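Local coordinates for aerotolerance-related membrane protein (Bacteroides fragilis, PDB 4JDU), which is of unknown detailed function but probably serves aerotolerance at the cell membrane, this part of it being a calcium-binding von Willebrand factor type A domain, at residues 12-17 against 53-58; 23-28 against 148-153; 109-114 against 138-143; 173-178 against 187-192. The protein carries 6 engineered substitutions. All coordinates share one frame; numbering follows the deposited sequence. Where two conformers were deposited one is given.

Contact 1 (12-17 against 53-58); sequences MIALDI and IVFAGD
Phe55 lays its ring across the neighbouring strand at Asp16, and this is a tightly packed part of the contact between 12-17 and 53-58. With chi1 at 71°, CG sits between the backbone N and the carbonyl carbon, which swings the ring back over the partner chain. Asp16 CA stands over one ring face in a CH-pi contact, 3.8 Å from the centroid; Asp16 CB is 3.6 Å from Phe55 CZ, and Ala14 O lies at the ring edge, 3.6 Å from Phe55 CE1. Beneath, the two parallel strands are joined by four backbone bonds, from Ile53 N to Ile13 O (2.8 Å) through to Ile17 N with Phe55 O (2.8 Å). They belong to the central sheet of the vWA fold, and Asp16 opens the DxSxS metal motif: its carboxylate is held by Ser18 and Thr116, close to the bound calcium. On the face of Leu15 and Val54, Ile17 slants across Val54, CD1 3.8 Å from Val54 CB. Beyond the Ile17-Phe55 bond the packing gives way. The second chain turns off at Ala56, whose N bonds to Asp58 O (2.9 Å), and Gly57 and Asp58 go partly into solvent, touching nothing of 12-17.

Contact 2 (23-28 against 148-153); sequences AQDVQP and DGAPIP
Asp25 and Ala150 meet methylene to methyl, Asp25 CB lying 3.6 Å from Ala150 CB. Following the aspartate outward, CG is still beside that methyl, at 4.0 Å from Ala150 CB, and then the carboxylate turns polar. OD1 accepts a weak bond from the next backbone nitrogen, Val26 N, at 3.1 Å and 120°; the chi1 of 54° tucks CG between its own N and carbonyl carbon, close enough for that bond. OD2 has several partners. A water donates to it at 2.7 Å and accepts from Gly149 N, while Arg30 makes a salt bridge to the same oxygen and Leu146 N a hydrogen bond. One oxygen thus ties the loop to Arg30, at the start of helix 30-33, and to Leu146, just ahead of 148-153. The loop 23-28 follows the DxSxS metal motif of the vWA domain, and 148-153 includes a short, weakly bonded strand that pairs with 170-171 in a small two-stranded antiparallel sheet; Ile152 lies near the calcium ligand Ser20. No direct hydrogen bond crosses between the segments. A second water fills in, accepting from Gln24 N (2.9 Å) and donating to Pro151 O (2.8 Å). Ala23 packs its methyl 3.7 Å from Pro151 O, and at the exposed margin the extended Gln24 side chain crosses Pro153 obliquely, touching the ring at CG, with NE2 3.6 Å from Pro153 CG.

Contact 3 (109-114 against 138-143); sequences GRAIVV and QVNVLG
Ile112 is held by 138-143 through both its N and its O: the N donates to Gln138 O at 2.7 Å, and the O receives Asn140 N at 2.9 Å. The same parallel pattern continues with Val114 N to Asn140 O and Leu142 N to Val114 O, and starts more slackly with Gln138 N to Arg110 O at 3.2 Å. Side chains diagonal to the register touch on both faces of the sheet. On one, Val114 CG2 packs against Val139 CG1 at 4.0 Å; on the other, Val113 CG1 comes against Leu142 CD1 at 3.8 Å. These are the two strands of a beta-alpha-beta crossover in the Rossmann-like vWA fold, linked through helix 125-134. Val114 is covered by helix 91-99 on its side, whereas Val113 lies under helix 195-206. The polar side chains lie on that latter face. Asn140, its CG anti to the carbonyl carbon (chi1 -56°), sends ND2 back along its own strand to Gln138 OE1 at 3.0 Å, approaching from above the carbonyl plane while the oxygen stays in the plane of the asparagine amide. A weak, bent bond of 3.4 Å also runs from Asn140 ND2 to Ile112 O, which therefore takes a second proton donor from one residue. What fixes the two amides is a second shell farther out: Ile188 N, from the approach to the next strand, donates to Asn140 OD1, and Gln138 NE2 is engaged by Glu205 of helix 195-206 and by Asn186 O.

Contact 4 (173-178 against 187-192); sequences LNEAMC and GIYIRV
The first turn of helix 175-184 is salt-bridged to edge strand 189-191 of the vWA sheet, with Glu175 meeting both Tyr189 and Arg191. Arg191 grips the carboxylate side-on with two nitrogens: NE to Glu175 OE2 at 2.8 Å and NH2 to Glu175 OE1, also 2.8 Å. Both oxygens are met on their syn sides, somewhat out of the carboxylate plane, and lie close to the guanidinium plane, the two flat groups being only 22° apart. Tyr189 OH donates to the same Glu175 OE2 at 2.7 Å, but uses the anti lone pair, with its ring turned 75° from the carboxylate. The glutamate reaches this spot with CG anti to the backbone N (chi1 -163°) and a bend at chi2, which brings its CG within 3.3 Å of Tyr189 OH. Farther along the ring, Cys178 CB presses on Tyr189 CE1 at 3.3 Å, an oblique approach, while its sulfur keeps a looser oblique sulfur-aromatic contact. Leu173 packs at the hydroxyl end, CD2 3.6 Å from Tyr189 OH and 3.8 Å from Arg191 NE. Just ahead of the helix, Asn174 is the N-cap: its OD1 accepts from Met177 N, and its backbone is hydrogen-bonded to that of Asp117, a residue that binds calcium in another structure of this protein though not here. With three donors on its two oxygens and a place at the positive end of a helix, the Glu175 carboxylate would be expected to stay ionised, and the paired guanidinium and hydroxyl would leave it little freedom to rotate.

Overall arrangement
From the N terminus, strand 9-16 enters contact 1, which closes the loop of helices 30-33 and 37-43 by pairing with strand 49-55. Segment 23-28 lies inside that loop, so contact 2, reaching ahead to 148-153, crosses contact 1. Contact 3 is nested within the long loop that contact 2 closes; it abuts contact 1 in the sheet, where Ala14 N bonds to Val113 O. Contact 4 comes last, after contact 2 has closed, and carries the sheet on: strand 189-191 bonds to 138-143 at Gly143 N and Ile190 O. Contacts 1, 3 and 4 follow one sheet towards its edge, while contact 2 joins a loop to the region of short strand 150-151, its centre about 17 Å from the chain's centre.

Contact 1 (12-17 against 53-58)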
loop_
_atom_site.group_PDB
_atom_site.type_symbol
_atom_site.label_atom_id
_atom_site.label_comp_id
_atom_site.label_asym_id
_atom_site.label_seq_id
_atom_site.Cartn_x
_atom_site.Cartn_y
_atom_site.Cartn_z
HETATM N N MSE A 12 -1.532 -2.932 -9.848
HETATM C CA MSE A 12 -0.249 -2.570 -9.266
HETATM C C MSE A 12 -0.423 -2.284 -7.789
HETATM O O MSE A 12 -1.132 -1.343 -7.395
HETATM C CB MSE A 12 0.374 -1.358 -9.964
HETATM C CG MSE A 12 1.668 -0.909 -9.320
HETATM SE SE MSE A 12 3.026 -2.306 -9.340
HETATM C CE MSE A 12 3.191 -2.538 -11.251
ATOM N N ILE A 13 0.215 -3.121 -6.976
ATOM C CA ILE A 13 0.246 -2.919 -5.537
ATOM C C ILE A 13 1.309 -1.879 -5.221
ATOM O O ILE A 13 2.425 -1.938 -5.740
ATOM C CB ILE A 13 0.614 -4.222 -4.801
ATOM C CG1 ILE A 13 -0.328 -5.357 -5.202
ATOM C CG2 ILE A 13 0.588 -4.010 -3.291
ATOM C CD1 ILE A 13 -1.777 -5.112 -4.815
ATOM N N ALA A 14 0.967 -0.909 -4.382
ATOM C CA ALA A 14 1.969 0.012 -3.854
ATOM C C ALA A 14 1.978 -0.132 -2.340
ATOM O O ALA A 14 1.045 0.317 -1.669
ATOM C CB ALA A 14 1.665 1.452 -4.270
ATOM N N LEU A 15 3.014 -0.784 -1.820
ATOM C CA LEU A 15 3.087 -1.119 -0.400
ATOM C C LEU A 15 4.007 -0.178 0.353
ATOM O O LEU A 15 5.192 -0.070 0.036
ATOM C CB LEU A 15 3.572 -2.558 -0.215
ATOM C CG LEU A 15 3.873 -3.019 1.221
ATOM C CD1 LEU A 15 2.611 -3.061 2.063
ATOM C CD2 LEU A 15 4.498 -4.383 1.157
ATOM N N ASP A 16 3.450 0.489 1.355
ATOM C CA ASP A 16 4.208 1.314 2.295
ATOM C C ASP A 16 5.114 0.421 3.152
ATOM O O ASP A 16 4.619 -0.438 3.883
ATOM C CB ASP A 16 3.187 2.024 3.196
ATOM C CG ASP A 16 3.773 3.168 3.993
ATOM O OD1 ASP A 16 4.970 3.131 4.342
ATOM O OD2 ASP A 16 3.000 4.110 4.304
ATOM N N ILE A 17 6.427 0.616 3.061
ATOM C CA ILE A 17 7.363 -0.098 3.934
ATOM C C ILE A 17 8.151 0.867 4.823
ATOM O O ILE A 17 9.241 0.548 5.323
ATOM C CB ILE A 17 8.296 -1.050 3.152
ATOM C CG1 ILE A 17 9.209 -0.286 2.190
ATOM C CG2 ILE A 17 7.457 -2.093 2.400
ATOM C CD1 ILE A 17 10.356 -1.160 1.676
ATOM N N ILE A 53 5.132 -2.373 -6.120
ATOM C CA ILE A 53 6.001 -1.268 -5.765
ATOM C C ILE A 53 6.082 -1.215 -4.242
ATOM O O ILE A 53 5.090 -1.476 -3.555
ATOM C CB ILE A 53 5.395 0.042 -6.310
ATOM C CG1 ILE A 53 5.687 0.142 -7.806
ATOM C CG2 ILE A 53 5.925 1.276 -5.574
ATOM C CD1 ILE A 53 4.783 1.107 -8.525
ATOM N N VAL A 54 7.265 -0.927 -3.714
ATOM C CA VAL A 54 7.389 -0.579 -2.300
ATOM C C VAL A 54 7.799 0.879 -2.177
ATOM O O VAL A 54 8.466 1.438 -3.067
ATOM C CB VAL A 54 8.407 -1.480 -1.556
ATOM C CG1 VAL A 54 7.958 -2.932 -1.584
ATOM C CG2 VAL A 54 9.827 -1.321 -2.146
ATOM N N PHE A 55 7.391 1.525 -1.093
ATOM C CA PHE A 55 7.761 2.924 -0.916
ATOM C C PHE A 55 7.937 3.334 0.536
ATOM O O PHE A 55 7.309 2.782 1.442
ATOM C CB PHE A 55 6.752 3.858 -1.612
ATOM C CG PHE A 55 5.398 3.926 -0.940
ATOM C CD1 PHE A 55 4.395 3.018 -1.275
ATOM C CD2 PHE A 55 5.117 4.905 0.017
ATOM C CE1 PHE A 55 3.140 3.088 -0.682
ATOM C CE2 PHE A 55 3.860 4.963 0.634
ATOM C CZ PHE A 55 2.878 4.053 0.281
ATOM N N ALA A 56 8.788 4.331 0.728
ATOM C CA ALA A 56 8.851 5.073 1.975
ATOM C C ALA A 56 9.041 6.520 1.549
ATOM O O ALA A 56 8.096 7.129 1.052
ATOM C CB ALA A 56 9.994 4.573 2.857
ATOM N N GLY A 57 10.248 7.055 1.681
ATOM C CA GLY A 57 10.529 8.396 1.196
ATOM C C GLY A 57 10.615 8.447 -0.319
ATOM O O GLY A 57 10.425 9.502 -0.936
ATOM N N ASP A 58 10.921 7.302 -0.920
ATOM C CA ASP A 58 10.933 7.167 -2.370
ATOM C C ASP A 58 10.237 5.859 -2.720
ATOM O O ASP A 58 9.998 5.025 -1.842
ATOM C CB ASP A 58 12.368 7.157 -2.889
ATOM C CG ASP A 58 13.297 6.343 -2.008
#

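Contact 2 (23-28 against 148-153)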
loop_
_atom_site.group_PDB
_atom_site.type_symbol
_atom_site.label_atom_id
_atom_site.label_comp_id
_atom_site.label_asym_id
_atom_site.label_seq_id
_atom_site.Cartn_x
_atom_site.Cartn_y
_atom_site.Cartn_z
ATOM N N ALA A 23 4.626 -0.493 13.468
ATOM C CA ALA A 23 3.722 -0.417 14.620
ATOM C C ALA A 23 2.871 -1.683 14.724
ATOM O O ALA A 23 2.493 -2.277 13.706
ATOM C CB ALA A 23 2.831 0.820 14.540
ATOM N N GLN A 24 2.583 -2.091 15.955
ATOM C CA GLN A 24 1.904 -3.357 16.220
ATOM C C GLN A 24 0.502 -3.169 16.784
ATOM O O GLN A 24 -0.001 -4.010 17.540
ATOM C CB GLN A 24 2.774 -4.225 17.135
ATOM C CG GLN A 24 4.143 -4.518 16.528
ATOM C CD GLN A 24 5.046 -5.305 17.449
ATOM O OE1 GLN A 24 4.779 -5.435 18.634
ATOM N NE2 GLN A 24 6.134 -5.832 16.899
ATOM N N ASP A 25 -0.136 -2.059 16.423
ATOM C CA ASP A 25 -1.514 -1.846 16.826
ATOM C C ASP A 25 -2.474 -2.820 16.148
ATOM O O ASP A 25 -3.537 -3.123 16.679
ATOM C CB ASP A 25 -1.945 -0.380 16.662
ATOM C CG ASP A 25 -1.715 0.177 15.254
ATOM O OD1 ASP A 25 -1.008 -0.431 14.416
ATOM O OD2 ASP A 25 -2.235 1.287 14.992
ATOM N N VAL A 26 -2.079 -3.328 14.988
ATOM C CA VAL A 26 -2.768 -4.462 14.377
ATOM C C VAL A 26 -1.774 -5.620 14.266
ATOM O O VAL A 26 -0.580 -5.409 14.038
ATOM C CB VAL A 26 -3.395 -4.124 13.004
ATOM C CG1 VAL A 26 -4.384 -2.961 13.132
ATOM C CG2 VAL A 26 -2.338 -3.795 12.000
ATOM N N GLN A 27 -2.282 -6.831 14.452
ATOM C CA GLN A 27 -1.459 -8.026 14.645
ATOM C C GLN A 27 -1.054 -8.647 13.315
ATOM O O GLN A 27 -1.872 -8.737 12.401
ATOM C CB GLN A 27 -2.258 -9.026 15.481
ATOM C CG GLN A 27 -1.949 -10.511 15.290
ATOM C CD GLN A 27 -3.082 -11.393 15.816
ATOM O OE1 GLN A 27 -4.252 -11.008 15.764
ATOM N NE2 GLN A 27 -2.740 -12.573 16.324
ATOM N N PRO A 28 0.219 -9.063 13.187
ATOM C CA PRO A 28 1.260 -8.866 14.205
ATOM C C PRO A 28 1.965 -7.514 14.071
ATOM O O PRO A 28 2.612 -7.075 15.029
ATOM C CB PRO A 28 2.222 -10.040 13.970
ATOM C CG PRO A 28 2.022 -10.432 12.546
ATOM C CD PRO A 28 0.660 -9.946 12.091
ATOM N N ASP A 148 -6.109 5.206 16.927
ATOM C CA ASP A 148 -5.793 5.545 18.315
ATOM C C ASP A 148 -4.356 6.007 18.508
ATOM O O ASP A 148 -4.094 7.044 19.131
ATOM C CB ASP A 148 -6.049 4.344 19.234
ATOM C CG ASP A 148 -7.110 3.397 18.694
ATOM O OD1 ASP A 148 -7.847 3.772 17.751
ATOM O OD2 ASP A 148 -7.202 2.265 19.227
ATOM N N GLY A 149 -3.429 5.210 17.992
ATOM C CA GLY A 149 -2.011 5.507 18.094
ATOM C C GLY A 149 -1.193 4.424 18.774
ATOM O O GLY A 149 -1.516 3.997 19.888
ATOM N N ALA A 150 -0.123 3.987 18.112
ATOM C CA ALA A 150 0.819 3.050 18.725
ATOM C C ALA A 150 2.252 3.506 18.482
ATOM O O ALA A 150 2.523 4.224 17.510
ATOM C CB ALA A 150 0.610 1.645 18.174
ATOM N N PRO A 151 3.191 3.083 19.346
ATOM C CA PRO A 151 4.607 3.371 19.103
ATOM C C PRO A 151 5.207 2.399 18.092
ATOM O O PRO A 151 4.549 1.427 17.703
ATOM C CB PRO A 151 5.238 3.149 20.479
ATOM C CG PRO A 151 4.405 2.073 21.084
ATOM C CD PRO A 151 2.990 2.323 20.596
ATOM N N ILE A 152 6.433 2.668 17.659
ATOM C CA ILE A 152 7.105 1.828 16.669
ATOM C C ILE A 152 8.237 1.041 17.350
ATOM O O ILE A 152 9.253 1.621 17.735
ATOM C CB ILE A 152 7.661 2.694 15.532
ATOM C CG1 ILE A 152 6.559 3.598 14.962
ATOM C CG2 ILE A 152 8.277 1.812 14.445
ATOM C CD1 ILE A 152 7.096 4.699 14.075
ATOM N N PRO A 153 8.071 -0.283 17.485
ATOM C CA PRO A 153 9.109 -1.074 18.163
ATOM C C PRO A 153 10.361 -1.224 17.315
ATOM O O PRO A 153 10.311 -1.269 16.079
ATOM C CB PRO A 153 8.442 -2.441 18.352
ATOM C CG PRO A 153 7.462 -2.531 17.190
ATOM C CD PRO A 153 6.933 -1.116 17.048
HETATM O O HOH W 1 3.396 -0.975 18.455
HETATM O O HOH W 2 -3.200 2.650 17.119
#

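Contact 3 (109-114 against 138-143)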
loop_
_atom_site.group_PDB
_atom_site.type_symbol
_atom_site.label_atom_id
_atom_site.label_comp_id
_atom_site.label_asym_id
_atom_site.label_seq_id
_atom_site.Cartn_x
_atom_site.Cartn_y
_atom_site.Cartn_z
ATOM N N GLY A 109 -8.292 -3.213 -18.065
ATOM C CA GLY A 109 -8.487 -2.456 -16.847
ATOM C C GLY A 109 -7.178 -2.283 -16.107
ATOM O O GLY A 109 -6.312 -3.163 -16.137
ATOM N N ARG A 110 -7.017 -1.132 -15.463
ATOM C CA ARG A 110 -5.825 -0.865 -14.670
ATOM C C ARG A 110 -6.247 -0.352 -13.296
ATOM O O ARG A 110 -7.037 0.588 -13.188
ATOM C CB ARG A 110 -4.931 0.180 -15.346
ATOM C CG ARG A 110 -4.494 -0.117 -16.780
ATOM C CD ARG A 110 -3.792 1.134 -17.342
ATOM N NE ARG A 110 -3.265 1.112 -18.716
ATOM C CZ ARG A 110 -2.730 0.076 -19.368
ATOM N NH1 ARG A 110 -2.632 -1.134 -18.826
ATOM N NH2 ARG A 110 -2.290 0.262 -20.610
ATOM N N ALA A 111 -5.719 -0.969 -12.247
ATOM C CA ALA A 111 -6.029 -0.552 -10.880
ATOM C C ALA A 111 -4.773 -0.485 -10.038
ATOM O O ALA A 111 -3.893 -1.341 -10.149
ATOM C CB ALA A 111 -7.029 -1.510 -10.243
ATOM N N ILE A 112 -4.698 0.541 -9.198
ATOM C CA ILE A 112 -3.622 0.685 -8.227
ATOM C C ILE A 112 -4.206 0.419 -6.858
ATOM O O ILE A 112 -5.304 0.885 -6.552
ATOM C CB ILE A 112 -3.020 2.100 -8.274
ATOM C CG1 ILE A 112 -2.401 2.364 -9.654
ATOM C CG2 ILE A 112 -2.001 2.303 -7.146
ATOM C CD1 ILE A 112 -1.964 3.797 -9.868
ATOM N N VAL A 113 -3.497 -0.366 -6.054
ATOM C CA VAL A 113 -3.921 -0.619 -4.677
ATOM C C VAL A 113 -2.820 -0.161 -3.736
ATOM O O VAL A 113 -1.767 -0.797 -3.645
ATOM C CB VAL A 113 -4.233 -2.112 -4.441
ATOM C CG1 VAL A 113 -4.700 -2.341 -2.999
ATOM C CG2 VAL A 113 -5.288 -2.610 -5.427
ATOM N N VAL A 114 -3.049 0.978 -3.087
ATOM C CA VAL A 114 -2.101 1.524 -2.119
ATOM C C VAL A 114 -2.397 0.938 -0.746
ATOM O O VAL A 114 -3.538 0.997 -0.288
ATOM C CB VAL A 114 -2.191 3.063 -2.050
ATOM C CG1 VAL A 114 -1.126 3.615 -1.126
ATOM C CG2 VAL A 114 -2.035 3.676 -3.445
ATOM N N GLN A 138 -7.833 3.412 -11.822
ATOM C CA GLN A 138 -8.441 3.501 -10.495
ATOM C C GLN A 138 -7.402 3.419 -9.382
ATOM O O GLN A 138 -6.455 2.635 -9.458
ATOM C CB GLN A 138 -9.438 2.357 -10.326
ATOM C CG GLN A 138 -10.053 2.245 -8.942
ATOM C CD GLN A 138 -10.971 1.048 -8.833
ATOM O OE1 GLN A 138 -10.520 -0.102 -8.892
ATOM N NE2 GLN A 138 -12.270 1.307 -8.691
ATOM N N VAL A 139 -7.580 4.233 -8.348
ATOM C CA VAL A 139 -6.713 4.152 -7.172
ATOM C C VAL A 139 -7.532 3.810 -5.935
ATOM O O VAL A 139 -8.426 4.565 -5.529
ATOM C CB VAL A 139 -5.947 5.450 -6.902
ATOM C CG1 VAL A 139 -4.961 5.249 -5.757
ATOM C CG2 VAL A 139 -5.231 5.929 -8.157
ATOM N N ASN A 140 -7.213 2.649 -5.371
ATOM C CA ASN A 140 -7.835 2.132 -4.157
ATOM C C ASN A 140 -6.853 2.251 -3.010
ATOM O O ASN A 140 -5.640 2.219 -3.211
ATOM C CB ASN A 140 -8.204 0.659 -4.358
ATOM C CG ASN A 140 -9.105 0.448 -5.560
ATOM O OD1 ASN A 140 -10.283 0.821 -5.536
ATOM N ND2 ASN A 140 -8.558 -0.155 -6.621
ATOM N N VAL A 141 -7.375 2.367 -1.798
ATOM C CA VAL A 141 -6.514 2.456 -0.627
ATOM C C VAL A 141 -6.962 1.490 0.468
ATOM O O VAL A 141 -8.142 1.474 0.863
ATOM C CB VAL A 141 -6.466 3.895 -0.065
ATOM C CG1 VAL A 141 -5.526 3.961 1.128
ATOM C CG2 VAL A 141 -6.030 4.894 -1.139
ATOM N N LEU A 142 -6.024 0.666 0.932
ATOM C CA LEU A 142 -6.255 -0.198 2.081
ATOM C C LEU A 142 -5.472 0.388 3.247
ATOM O O LEU A 142 -4.235 0.457 3.217
ATOM C CB LEU A 142 -5.827 -1.639 1.793
ATOM C CG LEU A 142 -6.376 -2.233 0.496
ATOM C CD1 LEU A 142 -5.964 -3.686 0.331
ATOM C CD2 LEU A 142 -7.886 -2.075 0.411
ATOM N N GLY A 143 -6.202 0.855 4.257
ATOM C CA GLY A 143 -5.586 1.496 5.404
ATOM C C GLY A 143 -5.307 0.466 6.480
ATOM O O GLY A 143 -6.216 -0.254 6.905
#

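Contact 4 (173-178 against 187-192)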
loop_
_atom_site.group_PDB
_atom_site.type_symbol
_atom_site.label_atom_id
_atom_site.label_comp_id
_atom_site.label_asym_id
_atom_site.label_seq_id
_atom_site.Cartn_x
_atom_site.Cartn_y
_atom_site.Cartn_z
ATOM N N LEU A 173 -3.230 5.626 12.179
ATOM C CA LEU A 173 -3.888 5.522 10.878
ATOM C C LEU A 173 -4.519 6.865 10.557
ATOM O O LEU A 173 -5.272 7.412 11.369
ATOM C CB LEU A 173 -4.973 4.449 10.914
ATOM C CG LEU A 173 -5.840 4.371 9.648
ATOM C CD1 LEU A 173 -5.098 3.681 8.532
ATOM C CD2 LEU A 173 -7.137 3.646 9.952
ATOM N N ASN A 174 -4.191 7.410 9.388
ATOM C CA ASN A 174 -4.794 8.656 8.927
ATOM C C ASN A 174 -5.921 8.341 7.969
ATOM O O ASN A 174 -5.746 8.356 6.747
ATOM C CB ASN A 174 -3.753 9.549 8.248
ATOM C CG ASN A 174 -4.292 10.945 7.944
ATOM O OD1 ASN A 174 -5.502 11.150 7.820
ATOM N ND2 ASN A 174 -3.390 11.910 7.817
ATOM N N GLU A 175 -7.091 8.060 8.519
ATOM C CA GLU A 175 -8.193 7.581 7.706
ATOM C C GLU A 175 -8.700 8.640 6.743
ATOM O O GLU A 175 -9.002 8.322 5.592
ATOM C CB GLU A 175 -9.322 7.102 8.610
ATOM C CG GLU A 175 -10.350 6.223 7.918
ATOM C CD GLU A 175 -10.916 5.185 8.870
ATOM O OE1 GLU A 175 -11.672 5.569 9.787
ATOM O OE2 GLU A 175 -10.577 3.993 8.712
ATOM N N ALA A 176 -8.806 9.886 7.203
ATOM C CA ALA A 176 -9.322 10.954 6.353
ATOM C C ALA A 176 -8.507 11.077 5.075
ATOM O O ALA A 176 -9.073 11.191 3.982
ATOM C CB ALA A 176 -9.344 12.281 7.109
HETATM N N MSE A 177 -7.184 11.041 5.215
HETATM C CA MSE A 177 -6.286 11.128 4.064
HETATM C C MSE A 177 -6.492 9.946 3.125
HETATM O O MSE A 177 -6.597 10.127 1.913
HETATM C CB MSE A 177 -4.821 11.211 4.522
HETATM C CG MSE A 177 -3.767 11.068 3.413
HETATM SE SE MSE A 177 -3.853 12.380 1.962
HETATM C CE MSE A 177 -3.781 14.055 2.970
ATOM N N CYS A 178 -6.562 8.737 3.671
ATOM C CA CYS A 178 -6.742 7.558 2.831
ATOM C C CYS A 178 -8.073 7.622 2.086
ATOM O O CYS A 178 -8.158 7.259 0.910
ATOM C CB CYS A 178 -6.704 6.283 3.672
ATOM S SG CYS A 178 -5.117 5.826 4.431
ATOM N N GLY A 187 -11.763 5.110 -6.542
ATOM C CA GLY A 187 -11.614 3.769 -6.019
ATOM C C GLY A 187 -12.294 3.634 -4.680
ATOM O O GLY A 187 -13.083 4.497 -4.271
ATOM N N ILE A 188 -11.981 2.544 -3.992
ATOM C CA ILE A 188 -12.561 2.355 -2.673
ATOM C C ILE A 188 -11.507 2.442 -1.588
ATOM O O ILE A 188 -10.304 2.253 -1.832
ATOM C CB ILE A 188 -13.331 1.024 -2.531
ATOM C CG1 ILE A 188 -12.380 -0.167 -2.657
ATOM C CG2 ILE A 188 -14.487 0.955 -3.529
ATOM C CD1 ILE A 188 -13.003 -1.489 -2.275
ATOM N N TYR A 189 -11.962 2.801 -0.388
ATOM C CA TYR A 189 -11.123 2.759 0.805
ATOM C C TYR A 189 -11.650 1.680 1.739
ATOM O O TYR A 189 -12.858 1.581 1.987
ATOM C CB TYR A 189 -11.095 4.099 1.555
ATOM C CG TYR A 189 -10.510 3.959 2.944
ATOM C CD1 TYR A 189 -9.148 3.780 3.122
ATOM C CD2 TYR A 189 -11.320 3.974 4.070
ATOM C CE1 TYR A 189 -8.606 3.625 4.385
ATOM C CE2 TYR A 189 -10.779 3.829 5.342
ATOM C CZ TYR A 189 -9.420 3.659 5.486
ATOM O OH TYR A 189 -8.830 3.508 6.731
ATOM N N ILE A 190 -10.738 0.867 2.258
ATOM C CA ILE A 190 -11.087 -0.136 3.256
ATOM C C ILE A 190 -10.119 -0.025 4.413
ATOM O O ILE A 190 -8.900 -0.043 4.204
ATOM C CB ILE A 190 -10.951 -1.555 2.691
ATOM C CG1 ILE A 190 -11.890 -1.759 1.505
ATOM C CG2 ILE A 190 -11.219 -2.592 3.771
ATOM C CD1 ILE A 190 -11.528 -2.959 0.675
ATOM N N ARG A 191 -10.640 0.086 5.635
ATOM C CA ARG A 191 -9.792 -0.042 6.813
ATOM C C ARG A 191 -9.590 -1.526 7.093
ATOM O O ARG A 191 -10.546 -2.254 7.378
ATOM C CB ARG A 191 -10.388 0.633 8.052
ATOM C CG ARG A 191 -9.409 0.584 9.225
ATOM C CD ARG A 191 -10.071 0.789 10.576
ATOM N NE ARG A 191 -10.494 2.167 10.787
ATOM C CZ ARG A 191 -10.960 2.628 11.944
ATOM N NH1 ARG A 191 -11.053 1.817 12.992
ATOM N NH2 ARG A 191 -11.326 3.897 12.060
ATOM N N VAL A 192 -8.350 -1.975 6.988
ATOM C CA VAL A 192 -8.068 -3.400 7.074
ATOM C C VAL A 192 -8.201 -3.924 8.491
ATOM O O VAL A 192 -7.529 -3.443 9.403
ATOM C CB VAL A 192 -6.661 -3.719 6.566
ATOM C CG1 VAL A 192 -6.415 -5.218 6.655
ATOM C CG2 VAL A 192 -6.501 -3.231 5.135
#